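Long-range contacts in heavy-metal chelation domain-containing protein (Pyrococcus horikoshii, PDB 3NPG), which is of unknown function but probably binds heavy metals, and assembles from four copies of a chain whose C-terminal half is Rossmann-like: residues A[46-51]-A[174-179]; A[53-58]-A[77-82]; A[69-74]-A[87-92]. All blocks are in the same frame, centred on the assembly; numbering follows the deposited sequence.

Contact 1 of 3, residues A[46-51]-A[174-179]; sequences GVAMTL and CIVNGT
Val176 is the residue on which 46-51 leans, and its two methyl groups divide the work. CG1 faces Ala48 at the end of strand 43-49, with Ala48 CB 3.9 Å from Val176 CG1. With chi1 at -79° placing CG1, CG2 falls between the backbone N and the carbonyl carbon of its own residue, and from there it meets Leu51, whose CD1 lies 3.7 Å from Val176 CG2. The same Leu51 CD1 reaches over to the root of the next side chain, 3.8 Å from Asn177 CB, so one leucine methyl bridges two consecutive residues of the helical turn. The remaining approach is from backbone to methyl: Met49 O stands 3.6 Å from Val176 CG2. The selenomethionine side chain of Met49 leads away, to within about 4 Å of a bound acetate ion.

No hydrogen bond joins the two segments; the side-chain bonds made inside one segment are those of Asn177. Its OD1 accepts twice from Thr179, from OG1 at 2.6 Å and from the backbone N at 3.1 Å. Both donors come from the same face of the amide, tilted out of its plane, and the bond from N makes an Asx turn. A leucine in place of Asn177 would probably leave Thr179 N and OG1 without this acceptor and set the turn through Gly178 free to drift.

Helix 79-96 backs Ala48 and Val176 through Val86. The contact is thus a domain seam: the edge strand of an antiparallel three-stranded meander, consistent with an enolase N-terminal-like fold, docks on the turn following strand 167-171 of the Rossmann-like sheet.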
loop_
_atom_site.group_PDB
_atom_site.type_symbol
_atom_site.label_atom_id
_atom_site.label_comp_id
_atom_site.label_asym_id
_atom_site.label_seq_id
_atom_site.Cartn_x
_atom_site.Cartn_y
_atom_site.Cartn_z
ATOM N N GLY A 46 -19.661 -19.114 11.104
ATOM C CA GLY A 46 -19.751 -18.063 10.105
ATOM C C GLY A 46 -18.441 -17.327 9.957
ATOM O O GLY A 46 -17.744 -17.093 10.953
ATOM N N VAL A 47 -18.066 -16.989 8.708
ATOM C CA VAL A 47 -16.807 -16.294 8.442
ATOM C C VAL A 47 -17.013 -15.032 7.624
ATOM O O VAL A 47 -17.996 -14.919 6.899
ATOM C CB VAL A 47 -15.726 -17.223 7.807
ATOM C CG1 VAL A 47 -15.296 -18.318 8.777
ATOM C CG2 VAL A 47 -16.211 -17.821 6.490
ATOM N N ALA A 48 -16.092 -14.068 7.763
ATOM C CA ALA A 48 -16.091 -12.836 6.976
ATOM C C ALA A 48 -14.659 -12.420 6.733
ATOM O O ALA A 48 -13.881 -12.324 7.687
ATOM C CB ALA A 48 -16.842 -11.738 7.708
HETATM N N MSE A 49 -14.274 -12.255 5.450
HETATM C CA MSE A 49 -12.894 -11.923 5.083
HETATM C C MSE A 49 -12.376 -10.670 5.776
HETATM O O MSE A 49 -13.004 -9.612 5.706
HETATM C CB MSE A 49 -12.741 -11.802 3.565
HETATM C CG MSE A 49 -11.308 -11.586 3.127
HETATM SE SE MSE A 49 -11.151 -11.338 1.239
HETATM C CE MSE A 49 -10.710 -13.151 0.749
ATOM N N THR A 50 -11.216 -10.788 6.429
ATOM C CA THR A 50 -10.556 -9.666 7.078
ATOM C C THR A 50 -9.793 -8.879 6.036
ATOM O O THR A 50 -9.068 -9.465 5.227
ATOM C CB THR A 50 -9.641 -10.168 8.212
ATOM O OG1 THR A 50 -10.406 -10.989 9.094
ATOM C CG2 THR A 50 -9.010 -9.037 8.990
ATOM N N LEU A 51 -10.010 -7.560 6.001
ATOM C CA LEU A 51 -9.340 -6.680 5.053
ATOM C C LEU A 51 -8.399 -5.738 5.818
ATOM O O LEU A 51 -8.812 -4.646 6.233
ATOM C CB LEU A 51 -10.378 -5.878 4.233
ATOM C CG LEU A 51 -11.455 -6.706 3.516
ATOM C CD1 LEU A 51 -12.588 -5.834 3.068
ATOM C CD2 LEU A 51 -10.874 -7.470 2.337
ATOM N N CYS A 174 -17.215 -7.583 -0.728
ATOM C CA CYS A 174 -17.905 -6.317 -1.000
ATOM C C CYS A 174 -18.981 -6.053 0.069
ATOM O O CYS A 174 -19.462 -4.929 0.202
ATOM C CB CYS A 174 -18.492 -6.300 -2.415
ATOM S SG CYS A 174 -19.799 -7.523 -2.699
ATOM N N ILE A 175 -19.307 -7.087 0.867
ATOM C CA ILE A 175 -20.254 -6.977 1.975
ATOM C C ILE A 175 -19.569 -6.307 3.197
ATOM O O ILE A 175 -20.156 -5.421 3.816
ATOM C CB ILE A 175 -20.851 -8.375 2.322
ATOM C CG1 ILE A 175 -21.621 -8.970 1.107
ATOM C CG2 ILE A 175 -21.749 -8.300 3.565
ATOM C CD1 ILE A 175 -22.004 -10.480 1.251
ATOM N N VAL A 176 -18.304 -6.690 3.493
ATOM C CA VAL A 176 -17.570 -6.133 4.631
ATOM C C VAL A 176 -17.039 -4.704 4.392
ATOM O O VAL A 176 -17.002 -3.911 5.335
ATOM C CB VAL A 176 -16.473 -7.092 5.205
ATOM C CG1 VAL A 176 -17.088 -8.154 6.098
ATOM C CG2 VAL A 176 -15.653 -7.733 4.098
ATOM N N ASN A 177 -16.655 -4.364 3.135
ATOM C CA ASN A 177 -16.094 -3.028 2.833
ATOM C C ASN A 177 -17.154 -1.946 2.457
ATOM O O ASN A 177 -16.840 -0.755 2.450
ATOM C CB ASN A 177 -14.971 -3.111 1.783
ATOM C CG ASN A 177 -15.402 -3.651 0.441
ATOM O OD1 ASN A 177 -16.569 -3.569 0.050
ATOM N ND2 ASN A 177 -14.444 -4.145 -0.327
ATOM N N GLY A 178 -18.377 -2.378 2.155
ATOM C CA GLY A 178 -19.489 -1.470 1.878
ATOM C C GLY A 178 -19.657 -1.070 0.427
ATOM O O GLY A 178 -20.405 -0.139 0.125
ATOM N N THR A 179 -19.005 -1.794 -0.489
ATOM C CA THR A 179 -19.084 -1.482 -1.923
ATOM C C THR A 179 -20.296 -2.138 -2.620
ATOM O O THR A 179 -20.616 -1.774 -3.755
ATOM C CB THR A 179 -17.755 -1.826 -2.627
ATOM O OG1 THR A 179 -17.433 -3.196 -2.395
ATOM C CG2 THR A 179 -16.617 -0.949 -2.171
#

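Contact 2 of 3, residues A[53-58]-A[77-82]; sequences EEVQRY and LNIIER
Arg82 N donates to Asn78 O at 3.0 Å, closing the first turn of the helix that presents Ile79 and Ile80 to Val55. Asn78 is the N-cap, and its side chain adds a weak capping bond, Asn78 OD1 taking Ile80 N at 3.0 Å with the N-H...O angle bent to 135°. The loop after strand 43-49 packs on this N-capped start of helix 79-96, and Asn78 ND2 ties the two by holding Thr59 O, just beyond 53-58.

Between the segments the contact is apolar. Ile79 sends CG2 against the loop backbone, 3.7 Å from Glu54 O, and the same methyl is 3.9 Å from Val55 CG2. The other branch of Val55 turns to Ile80: with CG1 opposite the backbone N (chi1 -176°), it comes 4.1 Å from Ile80 CD1 and also lies over one face of the Tyr58 ring, offset toward the rim. Ile80 CD1 lies against the backbone at Arg57 O and Tyr58 CA, 3.7 Å from the latter, and approaches the ring obliquely, 4.0 Å from Tyr58 CD1. Glu54 contributes its CB to Ile79, while its carboxylate turns elsewhere, to Arg143 and to Ser154 of the second subunit. Arg57 likewise spends its guanidinium on Thr152 of that subunit.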
loop_
_atom_site.group_PDB
_atom_site.type_symbol
_atom_site.label_atom_id
_atom_site.label_comp_id
_atom_site.label_asym_id
_atom_site.label_seq_id
_atom_site.Cartn_x
_atom_site.Cartn_y
_atom_site.Cartn_z
ATOM N N GLU A 53 -5.878 -3.960 4.968
ATOM C CA GLU A 53 -5.585 -2.709 4.251
ATOM C C GLU A 53 -6.649 -1.625 4.524
ATOM O O GLU A 53 -6.388 -0.450 4.308
ATOM C CB GLU A 53 -5.425 -2.961 2.730
ATOM C CG GLU A 53 -6.688 -3.467 2.033
ATOM C CD GLU A 53 -6.912 -4.972 2.056
ATOM O OE1 GLU A 53 -6.099 -5.693 2.680
ATOM O OE2 GLU A 53 -7.901 -5.427 1.438
ATOM N N GLU A 54 -7.833 -2.033 5.029
ATOM C CA GLU A 54 -8.933 -1.121 5.355
ATOM C C GLU A 54 -8.870 -0.672 6.825
ATOM O O GLU A 54 -9.539 0.296 7.203
ATOM C CB GLU A 54 -10.289 -1.793 5.066
ATOM C CG GLU A 54 -10.465 -2.227 3.623
ATOM C CD GLU A 54 -10.668 -1.088 2.650
ATOM O OE1 GLU A 54 -11.734 -0.431 2.719
ATOM O OE2 GLU A 54 -9.776 -0.867 1.797
ATOM N N VAL A 55 -8.083 -1.395 7.660
ATOM C CA VAL A 55 -7.955 -1.082 9.087
ATOM C C VAL A 55 -7.065 0.149 9.292
ATOM O O VAL A 55 -5.888 0.139 8.910
ATOM C CB VAL A 55 -7.442 -2.300 9.910
ATOM C CG1 VAL A 55 -7.416 -1.981 11.401
ATOM C CG2 VAL A 55 -8.285 -3.543 9.638
ATOM N N GLN A 56 -7.621 1.204 9.886
ATOM C CA GLN A 56 -6.858 2.420 10.158
ATOM C C GLN A 56 -6.449 2.467 11.623
ATOM O O GLN A 56 -5.398 3.017 11.957
ATOM C CB GLN A 56 -7.671 3.671 9.777
ATOM C CG GLN A 56 -8.190 3.644 8.335
ATOM C CD GLN A 56 -8.359 5.020 7.757
ATOM O OE1 GLN A 56 -7.849 6.016 8.285
ATOM N NE2 GLN A 56 -9.009 5.096 6.612
ATOM N N ARG A 57 -7.281 1.866 12.498
ATOM C CA ARG A 57 -7.051 1.813 13.944
ATOM C C ARG A 57 -7.512 0.457 14.483
ATOM O O ARG A 57 -8.507 -0.094 13.996
ATOM C CB ARG A 57 -7.833 2.940 14.654
ATOM C CG ARG A 57 -7.400 4.351 14.257
ATOM C CD ARG A 57 -8.511 5.373 14.469
ATOM N NE ARG A 57 -9.639 5.168 13.548
ATOM C CZ ARG A 57 -9.713 5.700 12.331
ATOM N NH1 ARG A 57 -8.723 6.454 11.866
ATOM N NH2 ARG A 57 -10.770 5.469 11.563
ATOM N N TYR A 58 -6.822 -0.065 15.513
ATOM C CA TYR A 58 -7.228 -1.315 16.150
ATOM C C TYR A 58 -8.028 -1.043 17.410
ATOM O O TYR A 58 -7.504 -1.135 18.524
ATOM C CB TYR A 58 -6.021 -2.238 16.411
ATOM C CG TYR A 58 -5.509 -2.896 15.148
ATOM C CD1 TYR A 58 -6.179 -3.976 14.581
ATOM C CD2 TYR A 58 -4.395 -2.398 14.482
ATOM C CE1 TYR A 58 -5.744 -4.552 13.388
ATOM C CE2 TYR A 58 -3.949 -2.967 13.289
ATOM C CZ TYR A 58 -4.627 -4.043 12.744
ATOM O OH TYR A 58 -4.184 -4.606 11.572
ATOM N N LEU A 77 -18.977 2.180 11.199
ATOM C CA LEU A 77 -17.942 2.840 10.405
ATOM C C LEU A 77 -16.597 2.150 10.644
ATOM O O LEU A 77 -15.683 2.270 9.828
ATOM C CB LEU A 77 -17.852 4.335 10.765
ATOM C CG LEU A 77 -18.790 5.276 9.986
ATOM C CD1 LEU A 77 -20.218 5.176 10.492
ATOM C CD2 LEU A 77 -18.320 6.702 10.082
ATOM N N ASN A 78 -16.496 1.398 11.755
ATOM C CA ASN A 78 -15.304 0.638 12.118
ATOM C C ASN A 78 -15.310 -0.703 11.387
ATOM O O ASN A 78 -16.219 -1.514 11.593
ATOM C CB ASN A 78 -15.270 0.420 13.644
ATOM C CG ASN A 78 -13.960 -0.094 14.186
ATOM O OD1 ASN A 78 -13.264 -0.909 13.563
ATOM N ND2 ASN A 78 -13.648 0.297 15.409
ATOM N N ILE A 79 -14.310 -0.927 10.509
ATOM C CA ILE A 79 -14.200 -2.168 9.722
ATOM C C ILE A 79 -14.111 -3.439 10.618
ATOM O O ILE A 79 -14.702 -4.471 10.277
ATOM C CB ILE A 79 -13.036 -2.079 8.666
ATOM C CG1 ILE A 79 -12.947 -3.365 7.795
ATOM C CG2 ILE A 79 -11.687 -1.751 9.333
ATOM C CD1 ILE A 79 -14.112 -3.571 6.844
ATOM N N ILE A 80 -13.424 -3.334 11.788
ATOM C CA ILE A 80 -13.309 -4.448 12.743
ATOM C C ILE A 80 -14.697 -4.853 13.257
ATOM O O ILE A 80 -15.022 -6.047 13.288
ATOM C CB ILE A 80 -12.334 -4.103 13.911
ATOM C CG1 ILE A 80 -10.958 -3.642 13.374
ATOM C CG2 ILE A 80 -12.190 -5.292 14.872
ATOM C CD1 ILE A 80 -10.037 -3.079 14.416
ATOM N N GLU A 81 -15.536 -3.853 13.605
ATOM C CA GLU A 81 -16.900 -4.087 14.076
ATOM C C GLU A 81 -17.801 -4.635 12.950
ATOM O O GLU A 81 -18.651 -5.483 13.214
ATOM C CB GLU A 81 -17.491 -2.808 14.674
ATOM C CG GLU A 81 -16.813 -2.370 15.962
ATOM C CD GLU A 81 -17.291 -1.040 16.520
ATOM O OE1 GLU A 81 -18.330 -0.526 16.040
ATOM O OE2 GLU A 81 -16.625 -0.512 17.441
ATOM N N ARG A 82 -17.598 -4.157 11.688
ATOM C CA ARG A 82 -18.352 -4.642 10.518
ATOM C C ARG A 82 -18.026 -6.100 10.224
ATOM O O ARG A 82 -18.939 -6.904 10.008
ATOM C CB ARG A 82 -18.042 -3.799 9.271
ATOM C CG ARG A 82 -18.831 -2.523 9.171
ATOM C CD ARG A 82 -19.033 -2.090 7.718
ATOM N NE ARG A 82 -17.764 -1.900 7.001
ATOM C CZ ARG A 82 -17.034 -0.784 7.055
ATOM N NH1 ARG A 82 -17.410 0.225 7.831
ATOM N NH2 ARG A 82 -15.909 -0.685 6.360
#

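Contact 3 of 3, residues A[69-74]-A[87-92]; sequences EFIDKA and AAINAV
Ile71 does most of the packing against 87-92, touching three residues with three different carbons. Its CG1 lies 3.8 Å from Ala88 CB, its CG2 is 3.7 Å from Ile89 CG1, and its CD1 reaches on to Val92, 3.9 Å from CG2 of that residue. The torsions explain the spread: CG1 stands opposite the carbonyl carbon (chi1 -56°) and the chain extends through chi2 at 166°, carrying CD1 one helical turn along its neighbour, while CG2 is left to cross Ile89. Ala88 takes a second neighbour on its single methyl. Phe70 CB is 3.7 Å from Ala88 CB, which lies at the edge of the phenylalanine ring and near its plane. At the far end, Ala74 CB meets Ile89 CD1 at 3.8 Å.

This is a close helix-helix contact, made between helix 67-72 and the helix that follows it, 79-96, after a short connection. The small alanine suits the close approach, since the CA atoms of Ile71 and Ala88 are only 5.9 Å apart. Helix 6-17 closes over Ile71 through Ala14 and Met15, and Phe70 sets its ring edge-to-face with Phe26 of the meander.

Glu69, Asp72 and Lys73 lie on a more open, polar side of 69-74 and do not touch 87-92. Lys73 NZ forms a salt bridge with Glu69 OE2 at 3.1 Å, meeting the oxygen nearly in line with its C-O bond, and Lys73 NZ also binds Ser61 OG. Asp72 pairs with Lys11 of helix 6-17.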
loop_
_atom_site.group_PDB
_atom_site.type_symbol
_atom_site.label_atom_id
_atom_site.label_comp_id
_atom_site.label_asym_id
_atom_site.label_seq_id
_atom_site.Cartn_x
_atom_site.Cartn_y
_atom_site.Cartn_z
ATOM N N GLU A 69 -25.069 -8.171 19.845
ATOM C CA GLU A 69 -24.157 -7.012 19.869
ATOM C C GLU A 69 -23.289 -6.992 18.606
ATOM O O GLU A 69 -23.116 -5.933 17.997
ATOM C CB GLU A 69 -23.270 -7.045 21.137
ATOM C CG GLU A 69 -22.338 -5.846 21.293
ATOM C CD GLU A 69 -22.990 -4.565 21.783
ATOM O OE1 GLU A 69 -23.996 -4.652 22.524
ATOM O OE2 GLU A 69 -22.446 -3.476 21.489
ATOM N N PHE A 70 -22.778 -8.175 18.190
ATOM C CA PHE A 70 -21.963 -8.304 16.978
ATOM C C PHE A 70 -22.752 -7.912 15.743
ATOM O O PHE A 70 -22.293 -7.072 14.972
ATOM C CB PHE A 70 -21.418 -9.743 16.831
ATOM C CG PHE A 70 -20.203 -10.079 17.679
ATOM C CD1 PHE A 70 -19.588 -9.108 18.464
ATOM C CD2 PHE A 70 -19.654 -11.356 17.661
ATOM C CE1 PHE A 70 -18.469 -9.416 19.237
ATOM C CE2 PHE A 70 -18.532 -11.662 18.433
ATOM C CZ PHE A 70 -17.947 -10.692 19.217
ATOM N N ILE A 71 -23.981 -8.475 15.583
ATOM C CA ILE A 71 -24.851 -8.203 14.424
ATOM C C ILE A 71 -25.257 -6.724 14.340
ATOM O O ILE A 71 -25.317 -6.172 13.243
ATOM C CB ILE A 71 -26.092 -9.163 14.395
ATOM C CG1 ILE A 71 -25.648 -10.648 14.416
ATOM C CG2 ILE A 71 -26.986 -8.878 13.174
ATOM C CD1 ILE A 71 -26.760 -11.640 14.733
ATOM N N ASP A 72 -25.507 -6.079 15.495
ATOM C CA ASP A 72 -25.884 -4.662 15.523
ATOM C C ASP A 72 -24.752 -3.771 14.978
ATOM O O ASP A 72 -25.024 -2.723 14.390
ATOM C CB ASP A 72 -26.271 -4.232 16.948
ATOM C CG ASP A 72 -26.763 -2.799 17.040
ATOM O OD1 ASP A 72 -27.651 -2.424 16.243
ATOM O OD2 ASP A 72 -26.259 -2.053 17.910
ATOM N N LYS A 73 -23.490 -4.215 15.139
ATOM C CA LYS A 73 -22.313 -3.460 14.701
ATOM C C LYS A 73 -21.891 -3.797 13.251
ATOM O O LYS A 73 -20.777 -3.469 12.851
ATOM C CB LYS A 73 -21.136 -3.690 15.674
ATOM C CG LYS A 73 -21.415 -3.230 17.113
ATOM C CD LYS A 73 -21.327 -1.725 17.262
ATOM C CE LYS A 73 -21.671 -1.277 18.652
ATOM N NZ LYS A 73 -20.682 -1.762 19.646
ATOM N N ALA A 74 -22.793 -4.421 12.463
ATOM C CA ALA A 74 -22.498 -4.773 11.071
ATOM C C ALA A 74 -22.448 -3.538 10.175
ATOM O O ALA A 74 -21.691 -3.520 9.210
ATOM C CB ALA A 74 -23.529 -5.751 10.549
ATOM N N ALA A 87 -19.516 -11.693 9.975
ATOM C CA ALA A 87 -19.185 -13.074 10.368
ATOM C C ALA A 87 -20.273 -13.653 11.276
ATOM O O ALA A 87 -20.598 -14.832 11.167
ATOM C CB ALA A 87 -17.839 -13.115 11.073
ATOM N N ALA A 88 -20.875 -12.800 12.135
ATOM C CA ALA A 88 -21.972 -13.197 13.023
ATOM C C ALA A 88 -23.270 -13.408 12.240
ATOM O O ALA A 88 -24.015 -14.339 12.540
ATOM C CB ALA A 88 -22.176 -12.153 14.106
ATOM N N ILE A 89 -23.545 -12.540 11.227
ATOM C CA ILE A 89 -24.724 -12.695 10.352
ATOM C C ILE A 89 -24.611 -14.015 9.581
ATOM O O ILE A 89 -25.588 -14.759 9.483
ATOM C CB ILE A 89 -24.889 -11.470 9.387
ATOM C CG1 ILE A 89 -25.236 -10.192 10.167
ATOM C CG2 ILE A 89 -25.949 -11.756 8.295
ATOM C CD1 ILE A 89 -25.150 -8.922 9.356
ATOM N N ASN A 90 -23.393 -14.330 9.091
ATOM C CA ASN A 90 -23.116 -15.577 8.385
ATOM C C ASN A 90 -23.247 -16.786 9.314
ATOM O O ASN A 90 -23.735 -17.830 8.888
ATOM C CB ASN A 90 -21.729 -15.535 7.749
ATOM C CG ASN A 90 -21.607 -14.528 6.630
ATOM O OD1 ASN A 90 -22.594 -14.120 6.009
ATOM N ND2 ASN A 90 -20.387 -14.128 6.327
ATOM N N ALA A 91 -22.833 -16.636 10.594
ATOM C CA ALA A 91 -22.947 -17.704 11.592
ATOM C C ALA A 91 -24.406 -18.087 11.802
ATOM O O ALA A 91 -24.748 -19.271 11.731
ATOM C CB ALA A 91 -22.328 -17.257 12.905
ATOM N N VAL A 92 -25.285 -17.068 11.992
ATOM C CA VAL A 92 -26.733 -17.266 12.157
ATOM C C VAL A 92 -27.323 -17.887 10.878
ATOM O O VAL A 92 -28.136 -18.808 10.955
ATOM C CB VAL A 92 -27.443 -15.926 12.530
ATOM C CG1 VAL A 92 -28.961 -16.086 12.537
ATOM C CG2 VAL A 92 -26.949 -15.401 13.874
#

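From the N terminus, the chain passes through helix 6-17 and then the meander to 46-51, which opens the widest loop: contact 1 closes it only at 174-179, in the Rossmann-like half. Contacts 2 and 3 both nest inside it. Their segments alternate, 53-58, 69-74, 77-82, 87-92, so the two loops cross, and both finish on helix 79-96. Helix 79-96 carries one side of contacts 2 and 3 and also reaches contact 1. Near its start, Arg82 NE probably hydrogen-bonds Val176 O, linking contact 2 to contact 1; about two turns further on, Asn90 ND2 probably does the same with Val47 O, linking contact 3 to the strand. Contacts 1 and 2 also both touch the second subunit.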